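Local coordinates for protein Pcdhgb2 (Mus musculus, PDB 5SZR) that probably mediates calcium-dependent cell adhesion as part of a protocadherin, this chain holding extracellular cadherin domains 3 to 6, and may take part in establishing specific neuronal connections, at residues P3-D8 and I40-H45; L25-T30 and S92-Q97; V128-K133 and V199-H204; S257-R262 and E286-F291; V325-L330 and A336-V341. All coordinates share one frame; numbering follows the deposited sequence.

Contact 1: P3-D8 and I40-H45; sequences PMFSQD and ITYAFH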
# COMPACT_ATOMS: atom_id res chain seq x y z
N PRO A 3 46.50 -64.65 -46.79
CA PRO A 3 45.37 -63.72 -46.89
C PRO A 3 45.84 -62.28 -46.99
O PRO A 3 46.90 -61.92 -46.48
CB PRO A 3 44.59 -63.97 -45.59
CG PRO A 3 45.59 -64.54 -44.65
CD PRO A 3 46.54 -65.34 -45.49
N MET A 4 45.04 -61.46 -47.67
CA MET A 4 45.36 -60.05 -47.83
C MET A 4 44.08 -59.23 -47.92
O MET A 4 43.14 -59.61 -48.63
CB MET A 4 46.23 -59.78 -49.06
CG MET A 4 47.71 -59.98 -48.84
SD MET A 4 48.70 -59.05 -50.03
CE MET A 4 48.08 -59.70 -51.58
N PHE A 5 44.06 -58.11 -47.21
CA PHE A 5 42.97 -57.16 -47.31
C PHE A 5 43.16 -56.25 -48.53
O PHE A 5 44.27 -56.04 -49.02
CB PHE A 5 42.87 -56.31 -46.04
CG PHE A 5 42.41 -57.09 -44.84
CD1 PHE A 5 41.07 -57.35 -44.63
CD2 PHE A 5 43.33 -57.55 -43.91
CE1 PHE A 5 40.65 -58.07 -43.53
CE2 PHE A 5 42.92 -58.27 -42.80
CZ PHE A 5 41.57 -58.52 -42.61
N SER A 6 42.04 -55.70 -49.01
CA SER A 6 42.07 -54.81 -50.17
C SER A 6 42.95 -53.59 -49.92
O SER A 6 43.54 -53.05 -50.86
CB SER A 6 40.64 -54.38 -50.52
OG SER A 6 40.56 -52.98 -50.73
N GLN A 7 43.06 -53.16 -48.67
CA GLN A 7 43.90 -52.03 -48.30
C GLN A 7 44.25 -52.19 -46.82
O GLN A 7 43.67 -53.02 -46.12
CB GLN A 7 43.20 -50.69 -48.57
CG GLN A 7 42.02 -50.42 -47.65
CD GLN A 7 41.12 -49.31 -48.17
OE1 GLN A 7 40.44 -49.48 -49.18
NE2 GLN A 7 41.11 -48.18 -47.47
N ASP A 8 45.19 -51.37 -46.36
CA ASP A 8 45.61 -51.50 -44.97
C ASP A 8 44.69 -50.74 -44.02
O ASP A 8 44.37 -51.25 -42.94
CB ASP A 8 47.05 -51.02 -44.81
CG ASP A 8 48.04 -51.91 -45.53
OD1 ASP A 8 47.68 -53.07 -45.82
OD2 ASP A 8 49.18 -51.46 -45.79
N ILE A 40 38.74 -68.37 -43.36
CA ILE A 40 39.62 -67.48 -42.63
C ILE A 40 38.89 -66.96 -41.40
O ILE A 40 37.68 -66.70 -41.46
CB ILE A 40 40.10 -66.32 -43.53
CG1 ILE A 40 40.92 -66.88 -44.70
CG2 ILE A 40 40.92 -65.31 -42.74
CD1 ILE A 40 41.47 -65.81 -45.62
N THR A 41 39.62 -66.82 -40.30
CA THR A 41 39.08 -66.27 -39.06
C THR A 41 39.53 -64.83 -38.89
O THR A 41 40.66 -64.47 -39.24
CB THR A 41 39.52 -67.10 -37.85
OG1 THR A 41 40.94 -67.05 -37.73
CG2 THR A 41 39.07 -68.54 -38.00
N TYR A 42 38.63 -64.00 -38.34
CA TYR A 42 38.91 -62.61 -38.04
C TYR A 42 38.85 -62.38 -36.54
O TYR A 42 38.09 -63.04 -35.82
CB TYR A 42 37.92 -61.68 -38.74
CG TYR A 42 37.88 -61.84 -40.24
CD1 TYR A 42 38.75 -61.14 -41.06
CD2 TYR A 42 36.96 -62.70 -40.83
CE1 TYR A 42 38.72 -61.29 -42.43
CE2 TYR A 42 36.92 -62.86 -42.20
CZ TYR A 42 37.80 -62.15 -43.00
OH TYR A 42 37.76 -62.30 -44.36
N ALA A 43 39.67 -61.44 -36.06
CA ALA A 43 39.70 -61.12 -34.64
C ALA A 43 40.34 -59.75 -34.46
O ALA A 43 41.25 -59.37 -35.20
CB ALA A 43 40.47 -62.17 -33.85
N PHE A 44 39.85 -59.01 -33.47
CA PHE A 44 40.53 -57.79 -33.07
C PHE A 44 41.88 -58.12 -32.44
O PHE A 44 42.10 -59.22 -31.93
CB PHE A 44 39.69 -56.99 -32.07
CG PHE A 44 38.41 -56.44 -32.63
CD1 PHE A 44 38.43 -55.57 -33.72
CD2 PHE A 44 37.19 -56.76 -32.06
CE1 PHE A 44 37.25 -55.06 -34.23
CE2 PHE A 44 36.01 -56.25 -32.56
CZ PHE A 44 36.04 -55.40 -33.65
N HIS A 45 42.79 -57.16 -32.48
CA HIS A 45 44.07 -57.30 -31.79
C HIS A 45 44.64 -55.92 -31.51
O HIS A 45 44.56 -55.03 -32.36
CB HIS A 45 45.05 -58.16 -32.60
CG HIS A 45 46.30 -57.44 -33.01
ND1 HIS A 45 46.42 -56.80 -34.23
CD2 HIS A 45 47.48 -57.27 -32.38
CE1 HIS A 45 47.62 -56.25 -34.32
NE2 HIS A 45 48.29 -56.53 -33.21
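Pro3 and Ile40 make the first of two separate apolar contacts between residues 3-8 and residues 40-45: Pro3 CB rests on Ile40 CD1 at 3.6 Å. With chi2 at -179° the isoleucine chain is stretched out, which carries its last methyl to the proline ring.

The second contact is aromatic. The Phe5 and Tyr42 side chains run alongside one another in opposite senses, and Phe5 CE1 comes within 3.9 Å of Tyr42 CE1. Phe5 CZ lies at the edge of the tyrosine ring and in its plane, 4.0 Å from Tyr42 CE1, so the phenylalanine does not stack over the phenol face.

Polar contacts are made with other residues. Tyr42 OH is hydrogen-bonded to Ala29 N, which fixes the far end of the phenol, and Pro3 O to Ser92 OG. Ala84 packs against Phe5, Ile40 and Tyr42 alike. Such interior packing, joining the loop ahead of strand 9-15 to strand 41-44, belongs to the beta-sandwich of a cadherin repeat, here extracellular domain 3.

Contact 2: L25-T30 and S92-Q97; sequences LQVTAT and SHCSIQ. With MAN (alpha-D-mannopyranose), chain S.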
# COMPACT_ATOMS: atom_id res chain seq x y z
N LEU A 25 31.11 -51.77 -41.22
CA LEU A 25 31.95 -52.13 -42.35
C LEU A 25 32.19 -53.63 -42.32
O LEU A 25 32.23 -54.23 -41.24
CB LEU A 25 33.28 -51.38 -42.33
CG LEU A 25 34.20 -51.58 -43.54
CD1 LEU A 25 33.62 -50.90 -44.77
CD2 LEU A 25 35.62 -51.09 -43.27
N GLN A 26 32.35 -54.21 -43.50
CA GLN A 26 32.83 -55.58 -43.63
C GLN A 26 34.19 -55.55 -44.30
O GLN A 26 34.36 -54.92 -45.36
CB GLN A 26 31.86 -56.44 -44.45
CG GLN A 26 32.33 -57.87 -44.62
CD GLN A 26 31.37 -58.72 -45.43
OE1 GLN A 26 30.36 -58.23 -45.93
NE2 GLN A 26 31.69 -60.00 -45.56
N VAL A 27 35.17 -56.20 -43.68
CA VAL A 27 36.50 -56.36 -44.26
C VAL A 27 36.70 -57.83 -44.59
O VAL A 27 36.31 -58.72 -43.83
CB VAL A 27 37.60 -55.85 -43.30
CG1 VAL A 27 37.59 -54.33 -43.25
CG2 VAL A 27 37.40 -56.43 -41.90
N THR A 28 37.31 -58.09 -45.75
CA THR A 28 37.56 -59.45 -46.21
C THR A 28 38.99 -59.56 -46.72
O THR A 28 39.50 -58.65 -47.38
CB THR A 28 36.58 -59.87 -47.31
OG1 THR A 28 36.51 -58.86 -48.32
CG2 THR A 28 35.19 -60.12 -46.74
N ALA A 29 39.64 -60.68 -46.40
CA ALA A 29 40.95 -61.03 -46.92
C ALA A 29 40.82 -62.17 -47.92
O ALA A 29 39.83 -62.90 -47.93
CB ALA A 29 41.91 -61.42 -45.78
N THR A 30 41.84 -62.32 -48.76
CA THR A 30 41.79 -63.23 -49.90
C THR A 30 42.91 -64.26 -49.83
O THR A 30 44.08 -63.90 -49.73
CB THR A 30 41.89 -62.46 -51.22
OG1 THR A 30 40.83 -61.51 -51.31
CG2 THR A 30 41.80 -63.42 -52.40
N SER A 92 47.31 -61.78 -41.76
CA SER A 92 47.40 -60.42 -42.27
C SER A 92 46.51 -59.51 -41.43
O SER A 92 45.54 -59.96 -40.81
CB SER A 92 46.99 -60.33 -43.74
OG SER A 92 48.05 -60.74 -44.59
N HIS A 93 46.85 -58.22 -41.42
CA HIS A 93 46.19 -57.25 -40.57
C HIS A 93 45.73 -56.05 -41.38
O HIS A 93 46.32 -55.72 -42.42
CB HIS A 93 47.10 -56.77 -39.44
CG HIS A 93 47.83 -57.87 -38.73
ND1 HIS A 93 49.05 -58.35 -39.15
CD2 HIS A 93 47.50 -58.58 -37.62
CE1 HIS A 93 49.44 -59.31 -38.33
NE2 HIS A 93 48.52 -59.47 -37.40
N CYS A 94 44.66 -55.41 -40.90
CA CYS A 94 44.23 -54.13 -41.43
C CYS A 94 43.62 -53.32 -40.29
O CYS A 94 43.24 -53.88 -39.26
CB CYS A 94 43.23 -54.28 -42.58
SG CYS A 94 41.55 -54.67 -42.04
N SER A 95 43.53 -52.01 -40.49
CA SER A 95 43.00 -51.11 -39.48
C SER A 95 41.81 -50.35 -40.02
O SER A 95 41.73 -50.05 -41.22
CB SER A 95 44.07 -50.12 -38.98
OG SER A 95 44.99 -50.77 -38.13
N ILE A 96 40.87 -50.03 -39.13
CA ILE A 96 39.65 -49.32 -39.47
C ILE A 96 39.50 -48.18 -38.46
O ILE A 96 39.23 -48.43 -37.28
CB ILE A 96 38.42 -50.23 -39.45
CG1 ILE A 96 38.61 -51.37 -40.45
CG2 ILE A 96 37.16 -49.44 -39.75
CD1 ILE A 96 37.85 -52.60 -40.09
N GLN A 97 39.68 -46.95 -38.92
CA GLN A 97 39.58 -45.78 -38.07
C GLN A 97 38.15 -45.25 -38.14
O GLN A 97 37.72 -44.75 -39.18
CB GLN A 97 40.60 -44.72 -38.49
CG GLN A 97 42.02 -45.17 -38.24
CD GLN A 97 43.03 -44.12 -38.61
OE1 GLN A 97 42.98 -42.98 -38.13
NE2 GLN A 97 43.97 -44.48 -39.47
C1 MAN S . 26.13 -53.05 -43.56
C2 MAN S . 27.32 -53.96 -43.90
C3 MAN S . 28.59 -53.12 -44.11
C4 MAN S . 28.35 -51.96 -45.09
C5 MAN S . 27.17 -51.11 -44.59
C6 MAN S . 26.81 -49.97 -45.52
O2 MAN S . 27.10 -54.66 -45.13
O3 MAN S . 29.70 -53.91 -44.54
O4 MAN S . 29.51 -51.14 -45.17
O5 MAN S . 26.00 -51.96 -44.46
O6 MAN S . 28.01 -49.26 -45.82
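The hydrophobic interior of a cadherin beta-sandwich is bridged here, where the end of strand 23-26 and the residues after it face strand 91-101 of the other sheet of extracellular domain 3. Ile96 CD1 meets Val27 CG1 tip to tip at 3.6 Å, while Ile96 CG1 lies 4.1 Å from Leu25 CD2. Leu25 holds CG anti to its own nitrogen (chi1 -175°), and CD2 thereby touches CG1, CG2 and CD1 of the isoleucine. Val27 CG1 is shared: it also lies 4.2 Å from Cys94 SG, so a single methyl touches two residues of the facing strand. Replacing Ile96 with alanine would probably leave Val27 CG1 and Leu25 CD2 without this partner on the facing strand and open a gap between the sheets.

The mannose O-linked to Ser23, a glycan of the protein itself, has its O3 2.9 Å from Gln26 N. Phe10 of strand 9-15 packs on Leu25, Val27 and Cys94, and Leu80 of strand 77-85 and Ile64 of strand 63-66 press on Ile96. Leu25 and Val27 are joined by backbone hydrogen bonds to Ile64 and Gly62, Cys94 to Val82.

Contact 3: V128-K133 and V199-H204; sequences VIALIK and VIITLH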
# COMPACT_ATOMS: atom_id res chain seq x y z
N VAL A 128 23.09 -4.87 -10.67
CA VAL A 128 23.35 -6.25 -11.07
C VAL A 128 22.54 -7.17 -10.16
O VAL A 128 22.83 -7.31 -8.98
CB VAL A 128 24.84 -6.59 -11.01
CG1 VAL A 128 25.06 -8.04 -11.39
CG2 VAL A 128 25.61 -5.66 -11.93
N ILE A 129 21.52 -7.82 -10.73
CA ILE A 129 20.64 -8.68 -9.95
C ILE A 129 21.22 -10.08 -9.80
O ILE A 129 21.15 -10.67 -8.72
CB ILE A 129 19.25 -8.73 -10.59
CG1 ILE A 129 18.67 -7.33 -10.75
CG2 ILE A 129 18.31 -9.59 -9.76
CD1 ILE A 129 17.32 -7.34 -11.40
N ALA A 130 21.79 -10.62 -10.87
CA ALA A 130 22.23 -12.01 -10.85
C ALA A 130 23.30 -12.21 -11.90
O ALA A 130 23.38 -11.48 -12.89
CB ALA A 130 21.06 -12.97 -11.08
N LEU A 131 24.14 -13.22 -11.67
CA LEU A 131 25.17 -13.62 -12.61
C LEU A 131 24.74 -14.93 -13.27
O LEU A 131 24.34 -15.88 -12.59
CB LEU A 131 26.52 -13.78 -11.91
CG LEU A 131 27.00 -12.49 -11.24
CD1 LEU A 131 28.29 -12.72 -10.47
CD2 LEU A 131 27.17 -11.39 -12.27
N ILE A 132 24.82 -14.96 -14.60
CA ILE A 132 24.31 -16.07 -15.41
C ILE A 132 25.47 -16.69 -16.17
O ILE A 132 26.28 -15.98 -16.78
CB ILE A 132 23.22 -15.59 -16.40
CG1 ILE A 132 22.16 -14.74 -15.68
CG2 ILE A 132 22.61 -16.77 -17.14
CD1 ILE A 132 21.42 -15.46 -14.59
N LYS A 133 25.55 -18.02 -16.14
CA LYS A 133 26.55 -18.78 -16.89
C LYS A 133 25.86 -19.94 -17.59
O LYS A 133 24.95 -20.56 -17.04
CB LYS A 133 27.66 -19.31 -15.97
CG LYS A 133 28.83 -19.93 -16.71
CD LYS A 133 29.73 -20.72 -15.77
CE LYS A 133 30.78 -21.50 -16.55
NZ LYS A 133 31.54 -22.45 -15.70
N VAL A 199 15.28 -21.16 -16.61
CA VAL A 199 15.30 -21.05 -15.16
C VAL A 199 14.50 -19.82 -14.75
O VAL A 199 14.55 -18.78 -15.41
CB VAL A 199 16.74 -20.96 -14.59
CG1 VAL A 199 17.48 -22.28 -14.80
CG2 VAL A 199 17.50 -19.81 -15.22
N ILE A 200 13.75 -19.95 -13.66
CA ILE A 200 12.91 -18.88 -13.14
C ILE A 200 13.58 -18.30 -11.91
O ILE A 200 13.82 -19.01 -10.93
CB ILE A 200 11.49 -19.38 -12.82
CG1 ILE A 200 10.86 -19.97 -14.08
CG2 ILE A 200 10.65 -18.26 -12.24
CD1 ILE A 200 9.52 -20.62 -13.86
N ILE A 201 13.92 -17.01 -11.98
CA ILE A 201 14.51 -16.29 -10.86
C ILE A 201 13.40 -15.50 -10.18
O ILE A 201 12.74 -14.67 -10.82
CB ILE A 201 15.63 -15.35 -11.32
CG1 ILE A 201 16.67 -16.11 -12.14
CG2 ILE A 201 16.28 -14.67 -10.12
CD1 ILE A 201 17.79 -15.24 -12.64
N THR A 202 13.19 -15.77 -8.89
CA THR A 202 12.20 -15.04 -8.10
C THR A 202 12.88 -13.87 -7.41
O THR A 202 13.91 -14.05 -6.75
CB THR A 202 11.55 -15.96 -7.07
OG1 THR A 202 10.73 -16.92 -7.75
CG2 THR A 202 10.69 -15.15 -6.11
N LEU A 203 12.31 -12.68 -7.56
CA LEU A 203 12.86 -11.46 -6.99
C LEU A 203 11.92 -10.91 -5.92
O LEU A 203 10.73 -10.71 -6.18
CB LEU A 203 13.09 -10.40 -8.07
CG LEU A 203 14.12 -10.82 -9.12
CD1 LEU A 203 14.39 -9.68 -10.10
CD2 LEU A 203 15.40 -11.27 -8.44
N HIS A 204 12.46 -10.68 -4.73
CA HIS A 204 11.75 -10.04 -3.64
C HIS A 204 12.20 -8.59 -3.56
O HIS A 204 13.40 -8.33 -3.38
CB HIS A 204 12.00 -10.77 -2.32
CG HIS A 204 11.32 -12.10 -2.23
ND1 HIS A 204 10.20 -12.42 -2.97
CD2 HIS A 204 11.60 -13.19 -1.48
CE1 HIS A 204 9.82 -13.65 -2.69
NE2 HIS A 204 10.65 -14.14 -1.79
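Strands 128-133 and 199-204 run nearly antiparallel, their directions 158° apart and their axes 9.6 Å from each other at the closest, a spacing that belongs to facing sheets and not to paired neighbours. Ile129 and Ala130 both face Leu167 in a classic beta bulge, and both of them turn their side chains toward the opposite strand.

Ile129 crosses Leu203 at about a right angle. Its CG2 sits in the fork of the leucine, 3.6 Å from Leu203 CD2 and 3.9 Å from Leu203 CD1. Farther along, Ile201 CD1 meets Ile132 CD1 tip to tip at 4.1 Å. The same methyl of Ile201 lies 4.3 Å from Ala130 CB.

Every touching residue is buried and apolar. Within extracellular domain 4 the contact lies between the two sheets of the sandwich: Val112 of strand 109-113 and Ile185 of strand 180-189 pack on both Ile132 and Ile201, while Val115, in the loop after strand 109-113, covers Ala130, Ile201 and Leu203.

Contact 4: S257-R262 and E286-F291; sequences SDLEPR and EQLRSF. With CA (calcium ion), chain Q; CA (calcium ion), chain P.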
# COMPACT_ATOMS: atom_id res chain seq x y z
N SER A 257 -1.18 26.09 16.74
CA SER A 257 -2.51 26.49 17.18
C SER A 257 -2.55 28.00 17.35
O SER A 257 -1.55 28.61 17.73
CB SER A 257 -2.89 25.80 18.50
OG SER A 257 -3.86 26.55 19.20
N ASP A 258 -3.71 28.59 17.07
CA ASP A 258 -3.89 30.02 17.27
C ASP A 258 -4.09 30.39 18.74
O ASP A 258 -4.27 31.57 19.04
CB ASP A 258 -5.06 30.55 16.44
CG ASP A 258 -6.34 29.76 16.64
OD1 ASP A 258 -6.37 28.85 17.49
OD2 ASP A 258 -7.33 30.07 15.94
N LEU A 259 -4.06 29.42 19.65
CA LEU A 259 -4.11 29.70 21.07
C LEU A 259 -2.75 30.18 21.57
O LEU A 259 -1.76 30.21 20.84
CB LEU A 259 -4.53 28.45 21.85
CG LEU A 259 -5.86 27.79 21.50
CD1 LEU A 259 -5.93 26.40 22.10
CD2 LEU A 259 -7.02 28.64 21.98
N GLU A 260 -2.71 30.55 22.85
CA GLU A 260 -1.45 30.84 23.51
C GLU A 260 -0.63 29.55 23.58
O GLU A 260 -1.14 28.52 24.02
CB GLU A 260 -1.68 31.39 24.91
CG GLU A 260 -2.65 32.56 24.99
CD GLU A 260 -2.05 33.85 24.46
OE1 GLU A 260 -0.82 33.90 24.24
OE2 GLU A 260 -2.82 34.83 24.28
N PRO A 261 0.64 29.57 23.15
CA PRO A 261 1.42 28.32 23.13
C PRO A 261 1.58 27.69 24.51
O PRO A 261 1.66 26.46 24.61
CB PRO A 261 2.77 28.76 22.55
CG PRO A 261 2.49 30.03 21.82
CD PRO A 261 1.40 30.71 22.61
N ARG A 262 1.62 28.50 25.57
CA ARG A 262 1.77 27.96 26.92
C ARG A 262 0.47 27.36 27.44
O ARG A 262 0.50 26.63 28.43
CB ARG A 262 2.25 29.06 27.87
N GLU A 286 -19.08 31.16 25.77
CA GLU A 286 -19.12 32.60 26.01
C GLU A 286 -17.72 33.22 26.07
O GLU A 286 -17.59 34.42 25.85
CB GLU A 286 -19.90 32.89 27.30
CG GLU A 286 -21.42 32.85 27.12
CD GLU A 286 -21.98 31.47 26.82
OE1 GLU A 286 -21.64 30.51 27.54
OE2 GLU A 286 -22.77 31.33 25.86
N GLN A 287 -16.69 32.42 26.36
CA GLN A 287 -15.32 32.93 26.33
C GLN A 287 -14.67 32.76 24.96
O GLN A 287 -14.04 33.69 24.46
CB GLN A 287 -14.47 32.24 27.41
CG GLN A 287 -14.79 32.70 28.83
CD GLN A 287 -14.60 34.19 29.02
OE1 GLN A 287 -13.59 34.76 28.60
NE2 GLN A 287 -15.57 34.84 29.65
N LEU A 288 -14.83 31.59 24.34
CA LEU A 288 -14.20 31.32 23.05
C LEU A 288 -15.12 30.46 22.20
O LEU A 288 -15.53 29.38 22.63
CB LEU A 288 -12.85 30.62 23.24
CG LEU A 288 -12.01 30.34 22.00
CD1 LEU A 288 -11.68 31.63 21.25
CD2 LEU A 288 -10.74 29.61 22.40
N ARG A 289 -15.42 30.94 21.00
CA ARG A 289 -16.32 30.23 20.10
C ARG A 289 -15.61 29.24 19.20
O ARG A 289 -16.24 28.28 18.74
CB ARG A 289 -17.10 31.24 19.24
CG ARG A 289 -18.05 32.12 20.04
CD ARG A 289 -18.17 33.51 19.44
NE ARG A 289 -19.18 33.59 18.38
CZ ARG A 289 -20.31 34.28 18.48
NH1 ARG A 289 -20.58 34.95 19.59
NH2 ARG A 289 -21.17 34.30 17.47
N SER A 290 -14.31 29.43 18.95
CA SER A 290 -13.61 28.62 17.96
C SER A 290 -12.10 28.78 18.15
O SER A 290 -11.63 29.82 18.60
CB SER A 290 -14.01 29.03 16.54
OG SER A 290 -13.39 28.22 15.57
N PHE A 291 -11.36 27.72 17.80
CA PHE A 291 -9.91 27.81 17.76
C PHE A 291 -9.38 26.87 16.68
O PHE A 291 -10.03 25.90 16.28
CB PHE A 291 -9.27 27.50 19.12
CG PHE A 291 -9.60 26.14 19.67
CD1 PHE A 291 -8.76 25.07 19.47
CD2 PHE A 291 -10.75 25.96 20.43
CE1 PHE A 291 -9.07 23.82 19.98
CE2 PHE A 291 -11.06 24.72 20.95
CZ PHE A 291 -10.22 23.65 20.73
CA CA Q . -23.93 29.37 26.50
CA CA P . -20.98 28.93 29.09
O HOH W 1 -21.53 30.66 30.94
O HOH W 2 -19.56 27.58 30.47
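Phe291 and Leu259 give up the most surface in this contact, with Asp258 next. Leu259 CD2 reaches into the angle between two partners, 3.8 Å from Phe291 CB and 3.9 Å from Leu288 CD2, while its other methyl, CD1, lies 4.1 Å from Phe291 CD1. Its backbone is fixed by an ST turn, in which Leu259 N donates to Ser257 OG at 2.9 Å and 166°. With an alanine in place of Leu259 both methyls are gone, which is likely to leave Leu288 CD2 without this partner and weaken the packing against Phe291. The Phe291 ring itself meets Phe283 edge-to-face.

Asp258 crosses Phe291 at about a right angle, its OD1 3.6 Å from Phe291 CB. That oxygen also accepts a hydrogen bond from Gln292 N.

At the other end of residues 286-291, Glu286 grips one calcium ion with both oxygens, and its OE1, 2.8 Å from that ion, bridges to a second calcium at 2.3 Å. Glu226 and Asp320 also bind calcium beside Glu286. Apolar packing and the Asp258-Gln292 hydrogen bond thus hold the loop against the start of strand 290-299, while Glu286 is committed to metal, and the two calcium ions probably offset the charge gathered there.

Contact 5: V325-L330 and A336-V341; sequences VLYPTL and ALFDMV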
# COMPACT_ATOMS: atom_id res chain seq x y z
N VAL A 325 -33.12 40.35 34.36
CA VAL A 325 -33.80 41.63 34.18
C VAL A 325 -32.87 42.75 34.61
O VAL A 325 -32.30 42.71 35.71
CB VAL A 325 -35.11 41.66 34.97
CG1 VAL A 325 -35.83 42.98 34.76
CG2 VAL A 325 -36.00 40.49 34.57
N LEU A 326 -32.69 43.74 33.74
CA LEU A 326 -31.89 44.92 34.05
C LEU A 326 -32.72 46.16 34.34
O LEU A 326 -32.25 47.05 35.05
CB LEU A 326 -30.94 45.23 32.89
CG LEU A 326 -29.96 44.12 32.50
CD1 LEU A 326 -29.02 44.60 31.40
CD2 LEU A 326 -29.18 43.64 33.71
N TYR A 327 -33.94 46.23 33.81
CA TYR A 327 -34.86 47.33 34.08
C TYR A 327 -36.29 46.79 33.99
O TYR A 327 -36.59 46.00 33.11
CB TYR A 327 -34.65 48.48 33.09
CG TYR A 327 -35.56 49.66 33.34
CD1 TYR A 327 -35.11 50.76 34.05
CD2 TYR A 327 -36.88 49.67 32.87
CE1 TYR A 327 -35.95 51.84 34.29
CE2 TYR A 327 -37.71 50.73 33.11
CZ TYR A 327 -37.24 51.82 33.82
OH TYR A 327 -38.08 52.89 34.05
N PRO A 328 -37.17 47.23 34.90
CA PRO A 328 -36.90 48.17 36.00
C PRO A 328 -36.10 47.52 37.13
O PRO A 328 -36.00 46.30 37.17
CB PRO A 328 -38.30 48.55 36.48
CG PRO A 328 -39.14 47.35 36.15
CD PRO A 328 -38.59 46.84 34.85
N THR A 329 -35.54 48.35 38.01
CA THR A 329 -34.93 47.82 39.22
C THR A 329 -36.00 47.14 40.06
O THR A 329 -37.09 47.68 40.26
CB THR A 329 -34.27 48.94 40.01
OG1 THR A 329 -33.38 49.67 39.16
CG2 THR A 329 -33.48 48.37 41.19
N LEU A 330 -35.70 45.93 40.53
CA LEU A 330 -36.66 45.16 41.31
C LEU A 330 -36.32 45.24 42.80
O LEU A 330 -35.16 45.35 43.19
CB LEU A 330 -36.67 43.70 40.87
CG LEU A 330 -37.01 43.41 39.40
CD1 LEU A 330 -37.04 41.91 39.15
CD2 LEU A 330 -38.33 44.05 39.00
N ALA A 336 -41.77 45.94 41.22
CA ALA A 336 -41.48 47.33 40.88
C ALA A 336 -42.79 48.11 40.87
O ALA A 336 -43.84 47.58 40.52
CB ALA A 336 -40.78 47.44 39.52
N LEU A 337 -42.71 49.38 41.24
CA LEU A 337 -43.89 50.21 41.45
C LEU A 337 -43.95 51.33 40.42
O LEU A 337 -42.98 52.09 40.27
CB LEU A 337 -43.90 50.79 42.87
CG LEU A 337 -45.03 51.77 43.20
CD1 LEU A 337 -46.38 51.15 42.88
CD2 LEU A 337 -44.96 52.18 44.66
N PHE A 338 -45.08 51.44 39.74
CA PHE A 338 -45.36 52.53 38.80
C PHE A 338 -46.73 53.08 39.16
O PHE A 338 -47.75 52.51 38.76
CB PHE A 338 -45.31 52.04 37.35
CG PHE A 338 -44.01 51.36 36.99
CD1 PHE A 338 -42.96 52.08 36.45
CD2 PHE A 338 -43.85 50.00 37.18
CE1 PHE A 338 -41.78 51.47 36.12
CE2 PHE A 338 -42.66 49.37 36.85
CZ PHE A 338 -41.62 50.11 36.32
N ASP A 339 -46.76 54.19 39.90
CA ASP A 339 -48.00 54.68 40.49
C ASP A 339 -48.50 55.99 39.88
O ASP A 339 -49.47 56.56 40.38
CB ASP A 339 -47.85 54.84 42.01
CG ASP A 339 -46.70 55.76 42.40
OD1 ASP A 339 -46.31 55.74 43.59
OD2 ASP A 339 -46.19 56.51 41.54
N MET A 340 -47.86 56.49 38.82
CA MET A 340 -48.26 57.77 38.24
C MET A 340 -48.96 57.60 36.89
O MET A 340 -48.96 58.53 36.08
CB MET A 340 -47.05 58.69 38.09
CG MET A 340 -46.47 59.20 39.41
SD MET A 340 -47.34 60.62 40.11
CE MET A 340 -48.61 59.83 41.11
N VAL A 341 -49.58 56.45 36.65
CA VAL A 341 -50.24 56.19 35.37
C VAL A 341 -51.53 57.01 35.29
O VAL A 341 -52.43 56.83 36.12
CB VAL A 341 -50.53 54.69 35.18
CG1 VAL A 341 -50.97 54.41 33.75
CG2 VAL A 341 -49.29 53.87 35.52
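Pro328 lies against Ala336 and Phe338 where the first strand of extracellular domain 6 is split between the two sheets of the cadherin sandwich: residues 324-327 belong to one sheet and 335-342 to the other. Pro328 CG is 3.7 Å from Ala336 CB, and Pro328 CB is 3.7 Å from Phe338 CZ. The proline crosses the phenylalanine at about a right angle, CG lying at the ring edge and in its plane, so that the ring points its far rim at the proline. Phe338 has CG anti to the carbonyl carbon (chi1 -55°), which directs the ring toward residues 325-330.

Ala336 CB is further enclosed by Thr329 O at 3.8 Å and by Leu330 CD2 at 4.2 Å. Leu330 in turn packs on Ala421.

The cis peptide bond before Pro328 bends the chain as it leaves the first sheet. A classic bulge, with Leu326 and Tyr327 both facing Val355, precedes it. Backbone hydrogen bonds of Ala336 with Thr422 and His424, and of Phe338 with His424, fix the second half in its sheet. Thr352 touches both Tyr327 and Phe338. Within its own segment, Pro328 CB sits 4.0 Å above one face of the Tyr327 ring, displaced toward its rim.

All five contacts are carried mainly by side chains, but they differ in burial. Contacts 1, 2 and 3 are buried, whereas contacts 4 and 5 are partly exposed. Contacts 1 and 2 lie in extracellular domain 3, their centres about 4 Å apart, and share its core: the loop of contact 1 is hydrogen-bonded to the strand of contact 2. Contact 3 is the counterpart of contact 2 in the next domain, again joining facing sheets, here with aliphatic groups alone where contact 2 also uses a cysteine sulfur. Contact 4 adds a carboxylate, and one of its segments also carries a calcium ligand near a domain boundary, while contact 5 packs proline and phenylalanine where a strand changes sheet.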